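Cap5O (Staphylococcus aureus, PDB 3OJO) probably oxidises UDP-N-acetyl-mannosamine with NAD as the electron acceptor, a step in capsular polysaccharide biosynthesis. Local coordinates at residues V17-I22 with G39-Q44. Residues are numbered along the deposited sequence; the frame is centred on the assembly and turned at random.
Sequences VGLGYI and GVDINQ. With NAD (nicotinamide-adenine-dinucleotide), chain J.
D41 OD2 accepts the backbone N-H of L19 (N to OD2 2.9 Å), the donor approaching from the anti side, 18° out of the carboxylate plane. This joins two parts of a Rossmann-type NAD site: the GxGxxG-type loop after strand 13-17 and the acidic residue just after strand 36-40. The same carboxylate takes both adenosine ribose hydroxyls, NAD O3B at 2.6 Å from D41 OD2 and NAD O2B at 2.7 Å from D41 OD1. OD1 also receives the N43 amide, closing an Asx turn, so four bonds fix the group's rotation. With CG anti to the backbone N (chi1 -152°), the carboxylate extends to the ribose.

One residue earlier, G18 N donates to V40 O with a C=O...N angle of 170°, continuing the parallel pairing of V17 with V40. G20, with no side chain, lets its CA come within 3.2 Å of NAD O5B, while I22 N donates to NAD O2N (3.0 Å), holding the nicotinamide-side phosphate.

Packing completes the contact. I42 CG1 lies against the adenine, and V17 CG1 meets NAD C2A. L19 covers the strand end, its CD1 3.6 Å from G39 C.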
loop_
_atom_site.group_PDB
_atom_site.type_symbol
_atom_site.label_atom_id
_atom_site.label_comp_id
_atom_site.label_asym_id
_atom_site.label_seq_id
_atom_site.Cartn_x
_atom_site.Cartn_y
_atom_site.Cartn_z
ATOM N N VAL B 17 -28.250 -8.969 19.240
ATOM C CA VAL B 17 -29.062 -7.998 18.507
ATOM C C VAL B 17 -28.591 -7.927 17.045
ATOM O O VAL B 17 -27.499 -7.437 16.761
ATOM C CB VAL B 17 -29.069 -6.622 19.211
ATOM C CG1 VAL B 17 -29.991 -5.630 18.512
ATOM C CG2 VAL B 17 -29.447 -6.772 20.676
ATOM N N GLY B 18 -29.420 -8.445 16.150
ATOM C CA GLY B 18 -29.118 -8.544 14.729
ATOM C C GLY B 18 -28.860 -9.999 14.406
ATOM O O GLY B 18 -27.966 -10.615 14.988
ATOM N N LEU B 19 -29.701 -10.588 13.563
ATOM C CA LEU B 19 -29.570 -12.009 13.226
ATOM C C LEU B 19 -29.288 -12.299 11.756
ATOM O O LEU B 19 -29.988 -13.108 11.131
ATOM C CB LEU B 19 -30.789 -12.810 13.726
ATOM C CG LEU B 19 -31.091 -12.725 15.210
ATOM C CD1 LEU B 19 -32.446 -13.253 15.481
ATOM C CD2 LEU B 19 -30.075 -13.476 16.028
ATOM N N GLY B 20 -28.253 -11.656 11.227
ATOM C CA GLY B 20 -27.808 -11.886 9.856
ATOM C C GLY B 20 -26.675 -12.886 9.804
ATOM O O GLY B 20 -26.618 -13.802 10.632
ATOM N N TYR B 21 -25.754 -12.689 8.859
ATOM C CA TYR B 21 -24.582 -13.549 8.645
ATOM C C TYR B 21 -23.616 -13.621 9.813
ATOM O O TYR B 21 -22.961 -14.643 10.001
ATOM C CB TYR B 21 -23.886 -13.230 7.304
ATOM C CG TYR B 21 -24.617 -13.891 6.153
ATOM C CD1 TYR B 21 -24.315 -15.196 5.765
ATOM C CD2 TYR B 21 -25.664 -13.241 5.499
ATOM C CE1 TYR B 21 -25.020 -15.833 4.742
ATOM C CE2 TYR B 21 -26.394 -13.877 4.487
ATOM C CZ TYR B 21 -26.062 -15.169 4.105
ATOM O OH TYR B 21 -26.768 -15.796 3.101
ATOM N N ILE B 22 -23.579 -12.561 10.627
ATOM C CA ILE B 22 -22.759 -12.471 11.837
ATOM C C ILE B 22 -23.550 -12.964 13.079
ATOM O O ILE B 22 -23.114 -13.911 13.733
ATOM C CB ILE B 22 -22.201 -11.023 12.008
ATOM C CG1 ILE B 22 -21.203 -10.624 10.904
ATOM C CG2 ILE B 22 -21.648 -10.804 13.393
ATOM C CD1 ILE B 22 -19.846 -11.342 10.927
ATOM N N GLY B 39 -32.181 -14.300 20.485
ATOM C CA GLY B 39 -31.851 -13.675 19.214
ATOM C C GLY B 39 -32.833 -12.549 18.957
ATOM O O GLY B 39 -34.046 -12.750 19.030
ATOM N N VAL B 40 -32.318 -11.347 18.662
ATOM C CA VAL B 40 -33.129 -10.172 18.398
ATOM C C VAL B 40 -32.920 -9.650 16.977
ATOM O O VAL B 40 -31.786 -9.341 16.595
ATOM C CB VAL B 40 -32.911 -9.061 19.465
ATOM C CG1 VAL B 40 -33.656 -7.777 19.100
ATOM C CG2 VAL B 40 -33.326 -9.544 20.840
ATOM N N ASP B 41 -34.037 -9.503 16.226
ATOM C CA ASP B 41 -34.097 -8.927 14.872
ATOM C C ASP B 41 -35.399 -8.156 14.647
ATOM O O ASP B 41 -36.468 -8.628 15.027
ATOM C CB ASP B 41 -33.930 -9.991 13.781
ATOM C CG ASP B 41 -33.327 -9.434 12.522
ATOM O OD1 ASP B 41 -34.000 -8.640 11.849
ATOM O OD2 ASP B 41 -32.157 -9.742 12.243
ATOM N N ILE B 42 -35.299 -6.977 14.006
ATOM C CA ILE B 42 -36.439 -6.116 13.670
ATOM C C ILE B 42 -37.203 -6.620 12.441
ATOM O O ILE B 42 -38.335 -6.183 12.223
ATOM C CB ILE B 42 -36.054 -4.608 13.570
ATOM C CG1 ILE B 42 -34.840 -4.385 12.658
ATOM C CG2 ILE B 42 -35.822 -4.013 14.961
ATOM C CD1 ILE B 42 -34.781 -3.049 11.976
ATOM N N ASN B 43 -36.595 -7.524 11.634
ATOM C CA ASN B 43 -37.262 -8.089 10.459
ATOM C C ASN B 43 -38.168 -9.266 10.866
ATOM O O ASN B 43 -37.671 -10.317 11.276
ATOM C CB ASN B 43 -36.263 -8.497 9.373
ATOM C CG ASN B 43 -36.882 -8.753 8.008
ATOM O OD1 ASN B 43 -38.080 -8.940 7.861
ATOM N ND2 ASN B 43 -36.083 -8.762 6.962
ATOM N N GLN B 44 -39.502 -9.077 10.761
ATOM C CA GLN B 44 -40.498 -10.081 11.117
ATOM C C GLN B 44 -40.393 -11.308 10.204
ATOM O O GLN B 44 -40.577 -12.427 10.673
ATOM C CB GLN B 44 -41.912 -9.486 11.072
ATOM C CG GLN B 44 -42.991 -10.322 11.789
ATOM C CD GLN B 44 -42.944 -10.150 13.290
ATOM O OE1 GLN B 44 -42.649 -11.094 14.021
ATOM N NE2 GLN B 44 -43.162 -8.939 13.784
HETATM P PA NAD J . -26.874 -8.653 7.740
HETATM O O1A NAD J . -27.586 -7.647 6.924
HETATM O O2A NAD J . -26.816 -9.966 7.064
HETATM O O5B NAD J . -27.633 -8.798 9.150
HETATM C C5B NAD J . -28.080 -7.681 9.871
HETATM C C4B NAD J . -29.361 -8.075 10.567
HETATM O O4B NAD J . -29.596 -7.195 11.646
HETATM C C3B NAD J . -30.586 -8.033 9.644
HETATM O O3B NAD J . -31.349 -9.221 9.822
HETATM C C2B NAD J . -31.383 -6.861 10.203
HETATM O O2B NAD J . -32.780 -6.992 10.032
HETATM C C1B NAD J . -30.976 -6.856 11.666
HETATM N N9A NAD J . -31.168 -5.527 12.266
HETATM C C8A NAD J . -30.911 -4.315 11.662
HETATM N N7A NAD J . -31.101 -3.330 12.567
HETATM C C5A NAD J . -31.483 -3.904 13.735
HETATM C C6A NAD J . -31.824 -3.358 14.973
HETATM N N6A NAD J . -31.784 -2.029 15.119
HETATM N N1A NAD J . -32.183 -4.206 16.017
HETATM C C2A NAD J . -32.191 -5.580 15.837
HETATM N N3A NAD J . -31.857 -6.114 14.608
HETATM C C4A NAD J . -31.508 -5.291 13.573
HETATM O O3 NAD J . -25.407 -8.073 8.106
HETATM P PN NAD J . -24.165 -8.994 8.536
HETATM O O1N NAD J . -23.536 -9.507 7.292
HETATM O O2N NAD J . -24.586 -9.931 9.607
HETATM O O5D NAD J . -23.144 -7.938 9.135
HETATM C C5D NAD J . -23.559 -6.927 10.016
HETATM C C4D NAD J . -22.393 -5.961 10.193
HETATM O O4D NAD J . -21.272 -6.638 10.739
HETATM C C3D NAD J . -21.846 -5.394 8.882
HETATM O O3D NAD J . -22.622 -4.388 8.259
HETATM C C2D NAD J . -20.509 -4.889 9.363
HETATM O O2D NAD J . -20.725 -3.810 10.236
HETATM C C1D NAD J . -20.077 -6.042 10.254
HETATM N N1N NAD J . -19.251 -6.949 9.425
HETATM C C2N NAD J . -19.780 -8.051 8.791
HETATM C C3N NAD J . -18.956 -8.855 7.988
HETATM C C7N NAD J . -19.367 -10.262 7.650
HETATM O O7N NAD J . -18.396 -11.281 7.790
HETATM N N7N NAD J . -20.606 -10.510 7.206
HETATM C C4N NAD J . -17.608 -8.511 7.810
HETATM C C5N NAD J . -17.086 -7.373 8.422
HETATM C C6N NAD J . -17.934 -6.596 9.215
#